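Local coordinates for beta-galactosidase (Geobacillus stearothermophilus, PDB 5DFA), which probably hydrolyses terminal non-reducing beta-D-galactose residues of beta-D-galactosides, as a member of glycoside hydrolase family 42, at residues V280-A285 with L319-T324; A411-L416 with L470-M475. The protein carries 1 engineered substitution. All blocks are in the same frame, centred on the assembly; numbering follows the deposited sequence.

Contact 1. Residues V280-A285 with L319-T324; sequences VISWDA and LLMACT. Engineered in segment 319-324: Ala322 (natural residue Glu).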
loop_
_atom_site.group_PDB
_atom_site.type_symbol
_atom_site.label_atom_id
_atom_site.label_comp_id
_atom_site.label_asym_id
_atom_site.label_seq_id
_atom_site.Cartn_x
_atom_site.Cartn_y
_atom_site.Cartn_z
ATOM N N VAL A 280 -22.014 1.158 -34.109
ATOM C CA VAL A 280 -20.721 0.546 -34.381
ATOM C C VAL A 280 -19.850 0.577 -33.125
ATOM O O VAL A 280 -19.912 1.520 -32.335
ATOM C CB VAL A 280 -19.999 1.257 -35.550
ATOM C CG1 VAL A 280 -19.751 2.712 -35.212
ATOM C CG2 VAL A 280 -18.695 0.553 -35.902
ATOM N N ILE A 281 -19.053 -0.469 -32.933
ATOM C CA ILE A 281 -18.164 -0.555 -31.782
ATOM C C ILE A 281 -16.839 0.152 -32.055
ATOM O O ILE A 281 -16.262 0.018 -33.134
ATOM C CB ILE A 281 -17.889 -2.022 -31.393
ATOM C CG1 ILE A 281 -19.207 -2.777 -31.212
ATOM C CG2 ILE A 281 -17.051 -2.099 -30.126
ATOM C CD1 ILE A 281 -20.122 -2.160 -30.178
ATOM N N SER A 282 -16.371 0.913 -31.072
ATOM C CA SER A 282 -15.081 1.584 -31.160
ATOM C C SER A 282 -14.368 1.520 -29.815
ATOM O O SER A 282 -15.016 1.537 -28.769
ATOM C CB SER A 282 -15.254 3.039 -31.601
ATOM O OG SER A 282 -15.949 3.789 -30.621
ATOM N N TRP A 283 -13.040 1.442 -29.832
ATOM C CA TRP A 283 -12.299 1.363 -28.577
ATOM C C TRP A 283 -10.875 1.905 -28.669
ATOM O O TRP A 283 -10.320 2.068 -29.756
ATOM C CB TRP A 283 -12.278 -0.083 -28.071
ATOM C CG TRP A 283 -11.246 -0.970 -28.699
ATOM C CD1 TRP A 283 -11.238 -1.446 -29.978
ATOM C CD2 TRP A 283 -10.093 -1.526 -28.057
ATOM N NE1 TRP A 283 -10.139 -2.247 -30.178
ATOM C CE2 TRP A 283 -9.421 -2.313 -29.013
ATOM C CE3 TRP A 283 -9.558 -1.426 -26.769
ATOM C CZ2 TRP A 283 -8.242 -2.997 -28.722
ATOM C CZ3 TRP A 283 -8.388 -2.105 -26.482
ATOM C CH2 TRP A 283 -7.744 -2.881 -27.453
ATOM N N ASP A 284 -10.298 2.185 -27.504
ATOM C CA ASP A 284 -8.984 2.806 -27.412
ATOM C C ASP A 284 -7.943 1.821 -26.891
ATOM O O ASP A 284 -8.069 1.298 -25.784
ATOM C CB ASP A 284 -9.044 4.037 -26.506
ATOM C CG ASP A 284 -10.181 4.972 -26.871
ATOM O OD1 ASP A 284 -10.736 5.620 -25.959
ATOM O OD2 ASP A 284 -10.526 5.052 -28.068
ATOM N N ALA A 285 -6.913 1.577 -27.694
ATOM C CA ALA A 285 -5.893 0.591 -27.357
ATOM C C ALA A 285 -4.564 1.239 -26.993
ATOM O O ALA A 285 -4.013 2.022 -27.766
ATOM C CB ALA A 285 -5.699 -0.369 -28.510
ATOM N N LEU A 319 -14.057 0.037 -35.056
ATOM C CA LEU A 319 -13.218 1.193 -35.340
ATOM C C LEU A 319 -12.259 1.488 -34.197
ATOM O O LEU A 319 -12.685 1.817 -33.094
ATOM C CB LEU A 319 -14.080 2.428 -35.613
ATOM C CG LEU A 319 -14.974 2.422 -36.854
ATOM C CD1 LEU A 319 -15.711 3.744 -36.979
ATOM C CD2 LEU A 319 -14.163 2.140 -38.109
ATOM N N LEU A 320 -10.962 1.370 -34.457
ATOM C CA LEU A 320 -9.977 1.833 -33.490
ATOM C C LEU A 320 -10.128 3.341 -33.351
ATOM O O LEU A 320 -9.755 4.091 -34.248
ATOM C CB LEU A 320 -8.557 1.469 -33.922
ATOM C CG LEU A 320 -7.461 1.780 -32.901
ATOM C CD1 LEU A 320 -7.621 0.918 -31.657
ATOM C CD2 LEU A 320 -6.081 1.599 -33.513
ATOM N N MET A 321 -10.699 3.777 -32.233
ATOM C CA MET A 321 -10.976 5.194 -32.030
ATOM C C MET A 321 -9.738 5.935 -31.540
ATOM O O MET A 321 -9.573 7.127 -31.804
ATOM C CB MET A 321 -12.131 5.380 -31.042
ATOM C CG MET A 321 -12.603 6.820 -30.899
ATOM S SD MET A 321 -13.038 7.574 -32.480
ATOM C CE MET A 321 -14.334 6.472 -33.040
ATOM N N ALA A 322 -8.866 5.228 -30.829
ATOM C CA ALA A 322 -7.645 5.845 -30.326
ATOM C C ALA A 322 -6.530 4.840 -30.064
ATOM O O ALA A 322 -6.759 3.741 -29.558
ATOM C CB ALA A 322 -7.941 6.635 -29.059
ATOM N N CYS A 323 -5.321 5.241 -30.433
ATOM C CA CYS A 323 -4.097 4.550 -30.061
ATOM C C CYS A 323 -2.994 5.594 -30.121
ATOM O O CYS A 323 -3.199 6.670 -30.680
ATOM C CB CYS A 323 -3.798 3.374 -30.992
ATOM S SG CYS A 323 -3.273 3.846 -32.657
ATOM N N THR A 324 -1.835 5.302 -29.548
ATOM C CA THR A 324 -0.737 6.256 -29.626
ATOM C C THR A 324 0.239 5.864 -30.733
ATOM O O THR A 324 0.578 4.690 -30.892
ATOM C CB THR A 324 0.011 6.389 -28.278
ATOM O OG1 THR A 324 1.053 7.365 -28.403
ATOM C CG2 THR A 324 0.606 5.058 -27.837
HETATM O O HOH W 1 -1.421 2.471 -28.797
#

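Contact 2. Residues A411-L416 with L470-M475; sequences AEVAIL and LLIAPM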
loop_
_atom_site.group_PDB
_atom_site.type_symbol
_atom_site.label_atom_id
_atom_site.label_comp_id
_atom_site.label_asym_id
_atom_site.label_seq_id
_atom_site.Cartn_x
_atom_site.Cartn_y
_atom_site.Cartn_z
ATOM N N ALA A 411 -15.662 -17.049 -37.957
ATOM C CA ALA A 411 -14.839 -18.013 -37.241
ATOM C C ALA A 411 -15.627 -19.276 -36.916
ATOM O O ALA A 411 -16.851 -19.241 -36.793
ATOM C CB ALA A 411 -14.284 -17.394 -35.967
ATOM N N GLU A 412 -14.917 -20.391 -36.784
ATOM C CA GLU A 412 -15.534 -21.657 -36.409
ATOM C C GLU A 412 -15.341 -21.913 -34.920
ATOM O O GLU A 412 -15.969 -22.801 -34.343
ATOM C CB GLU A 412 -14.944 -22.810 -37.224
ATOM C CG GLU A 412 -15.166 -22.692 -38.723
ATOM C CD GLU A 412 -14.462 -23.787 -39.503
ATOM O OE1 GLU A 412 -13.219 -23.734 -39.614
ATOM O OE2 GLU A 412 -15.151 -24.699 -40.005
ATOM N N VAL A 413 -14.466 -21.123 -34.305
ATOM C CA VAL A 413 -14.143 -21.273 -32.892
ATOM C C VAL A 413 -14.590 -20.049 -32.099
ATOM O O VAL A 413 -14.367 -18.913 -32.519
ATOM C CB VAL A 413 -12.630 -21.492 -32.682
ATOM C CG1 VAL A 413 -12.316 -21.719 -31.210
ATOM C CG2 VAL A 413 -12.142 -22.664 -33.520
ATOM N N ALA A 414 -15.222 -20.285 -30.954
ATOM C CA ALA A 414 -15.690 -19.195 -30.107
ATOM C C ALA A 414 -15.282 -19.387 -28.651
ATOM O O ALA A 414 -15.320 -20.498 -28.124
ATOM C CB ALA A 414 -17.200 -19.057 -30.216
ATOM N N ILE A 415 -14.884 -18.294 -28.009
ATOM C CA ILE A 415 -14.599 -18.301 -26.580
ATOM C C ILE A 415 -15.618 -17.428 -25.856
ATOM O O ILE A 415 -15.774 -16.250 -26.178
ATOM C CB ILE A 415 -13.176 -17.799 -26.273
ATOM C CG1 ILE A 415 -12.136 -18.728 -26.900
ATOM C CG2 ILE A 415 -12.959 -17.697 -24.771
ATOM C CD1 ILE A 415 -10.713 -18.234 -26.758
ATOM N N LEU A 416 -16.313 -18.009 -24.883
ATOM C CA LEU A 416 -17.390 -17.301 -24.198
ATOM C C LEU A 416 -16.881 -16.470 -23.026
ATOM O O LEU A 416 -16.232 -16.983 -22.114
ATOM C CB LEU A 416 -18.451 -18.289 -23.710
ATOM C CG LEU A 416 -19.662 -17.691 -22.992
ATOM C CD1 LEU A 416 -20.344 -16.653 -23.867
ATOM C CD2 LEU A 416 -20.639 -18.786 -22.598
ATOM N N LEU A 470 -16.832 -25.168 -32.294
ATOM C CA LEU A 470 -16.240 -25.310 -30.972
ATOM C C LEU A 470 -16.457 -24.059 -30.133
ATOM O O LEU A 470 -16.116 -22.954 -30.554
ATOM C CB LEU A 470 -14.744 -25.606 -31.097
ATOM C CG LEU A 470 -13.886 -25.558 -29.831
ATOM C CD1 LEU A 470 -14.262 -26.675 -28.872
ATOM C CD2 LEU A 470 -12.408 -25.625 -30.190
ATOM N N LEU A 471 -17.033 -24.233 -28.948
ATOM C CA LEU A 471 -17.191 -23.120 -28.025
ATOM C C LEU A 471 -16.447 -23.446 -26.734
ATOM O O LEU A 471 -16.659 -24.495 -26.125
ATOM C CB LEU A 471 -18.672 -22.833 -27.752
ATOM C CG LEU A 471 -19.123 -21.436 -27.287
ATOM C CD1 LEU A 471 -20.605 -21.449 -26.945
ATOM C CD2 LEU A 471 -18.320 -20.886 -26.119
ATOM N N ILE A 472 -15.572 -22.531 -26.332
ATOM C CA ILE A 472 -14.787 -22.686 -25.117
ATOM C C ILE A 472 -15.308 -21.750 -24.031
ATOM O O ILE A 472 -15.340 -20.534 -24.215
ATOM C CB ILE A 472 -13.298 -22.402 -25.379
ATOM C CG1 ILE A 472 -12.765 -23.346 -26.459
ATOM C CG2 ILE A 472 -12.493 -22.544 -24.097
ATOM C CD1 ILE A 472 -11.462 -22.898 -27.072
ATOM N N ALA A 473 -15.721 -22.320 -22.903
ATOM C CA ALA A 473 -16.270 -21.529 -21.805
ATOM C C ALA A 473 -15.541 -21.803 -20.494
ATOM O O ALA A 473 -16.033 -22.556 -19.652
ATOM C CB ALA A 473 -17.759 -21.806 -21.647
ATOM N N PRO A 474 -14.362 -21.187 -20.314
ATOM C CA PRO A 474 -13.565 -21.379 -19.099
ATOM C C PRO A 474 -14.117 -20.602 -17.909
ATOM O O PRO A 474 -14.538 -19.456 -18.071
ATOM C CB PRO A 474 -12.179 -20.844 -19.493
ATOM C CG PRO A 474 -12.226 -20.637 -20.984
ATOM C CD PRO A 474 -13.656 -20.353 -21.297
ATOM N N MET A 475 -14.109 -21.234 -16.738
ATOM C CA MET A 475 -14.479 -20.591 -15.479
ATOM C C MET A 475 -15.807 -19.839 -15.536
ATOM O O MET A 475 -15.891 -18.688 -15.108
ATOM C CB MET A 475 -13.373 -19.630 -15.035
ATOM C CG MET A 475 -12.016 -20.288 -14.840
ATOM S SD MET A 475 -10.762 -19.128 -14.261
ATOM C CE MET A 475 -11.383 -18.750 -12.624
HETATM O O HOH W 2 -16.221 -17.851 -19.555
#

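Contact 1. Residues V280-A285 with L319-T324
Ser282 to Ala285 and Leu319 to Cys323 run side by side as parallel strands whose axes cross at -33°, and a beta bulge at Met321 shifts the pairing from Trp283–Leu320 to Asp284–Ala322. Ile281 O accepts Leu319 N at 2.9 Å, Trp283 O takes Met321 N from above its carbonyl plane, and beyond the bulge Ala285 N reaches Ala322 O at 2.9 Å. At the far end a water accepts from Thr324 N and donates to Ala285 O, extending the ladder by one indirect rung.

Met321, the extra residue of the bulge, is bent at chi2 and chi3, and its CE lies 3.8 Å from Ser282 CB, while its CB lies 3.4 Å from Asp284 OD2. The same OD2 rests 3.2 Å from CB of Ala322, the engineered residue at the predicted nucleophile position, naturally Glu. Asn255 ND2 holds the other oxygen, OD1, and the Asp284 side chain comes within about 3 Å of that of Glu158, the predicted proton donor. On the face that carries Trp283 and Ala285, Leu320 CD1 meets Ala285 CB at 3.9 Å, and that Ala285 methyl lies over the rim of one face of the Trp283 indole.

In the TIM barrel these are strands six and seven, joined through helix 296-311, whose Tyr310 meets Trp283 edge-to-face; strands 252-257 and 354-359 flank the pair.

Contact 2. Residues A411-L416 with L470-M475
Val413 to Leu416 and Leu470 to Ala473 are neighbouring parallel strands of the trimerisation domain, which belongs to the class I glutaminase-like clan; strand 456-459 borders the first and strand 496-500 the second, the 2-1-3-4 order of a doubly wound alpha/beta sheet. The pairing is regular, with axes crossing at only -20°. The bonds alternate in direction up the ladder: Leu470 N donates to Glu412 O, Ala414 N to Leu470 O, Ile472 N to Ala414 O at 2.7 Å, and Leu416 N to Ile472 O.

Side chains alternate between the two faces. On one, Val413 lies alongside Leu470, its CG1 4.0 Å from Leu470 CD2, and Ile415 lies alongside Ile472, with Ile415 CG1 4.1 Å from Ile472 CB; Tyr446 and Phe449 of helix 438-451 pack on Ile415, Leu470 and Ile472. On the other, Ala414 is small beside the branched Leu471. With CG swung anti to the backbone N (chi1 -156°), Leu471 sends CD2 across to within 3.5 Å of Leu416 CB, two residues beyond its bridge partner Ala414.

The next rung would need an amide at residue 474, but Pro474 has no N-H. A water takes over, donating to both Leu416 O, at 2.7 Å, and Pro474 O. Direct backbone bonding and branched aliphatic packing thus hold the strands together, and a single solvent molecule serves their carboxyl ends where the ladder stops.

How the contacts relate
Both contacts illustrate how parallel strands are joined inside a protein, and both are buried, yet they belong to different parts of the chain: contact 1 to the catalytic barrel, contact 2 to the open sheet of the trimerisation domain. Their centres are 24 Å apart and their nearest atoms about 15 Å, without touching. Contact 1 pairs strands consecutive in sequence, has a bulged register and carries Asp284 beside the predicted proton donor, together with the altered nucleophile position. Contact 2 pairs strands with another strand between them in the chain, keeps an unbroken register and has nearly all-aliphatic side-chain chemistry, away from the annotated sites. The water of contact 1 joins a carbonyl to an amide, that of contact 2 two carbonyls.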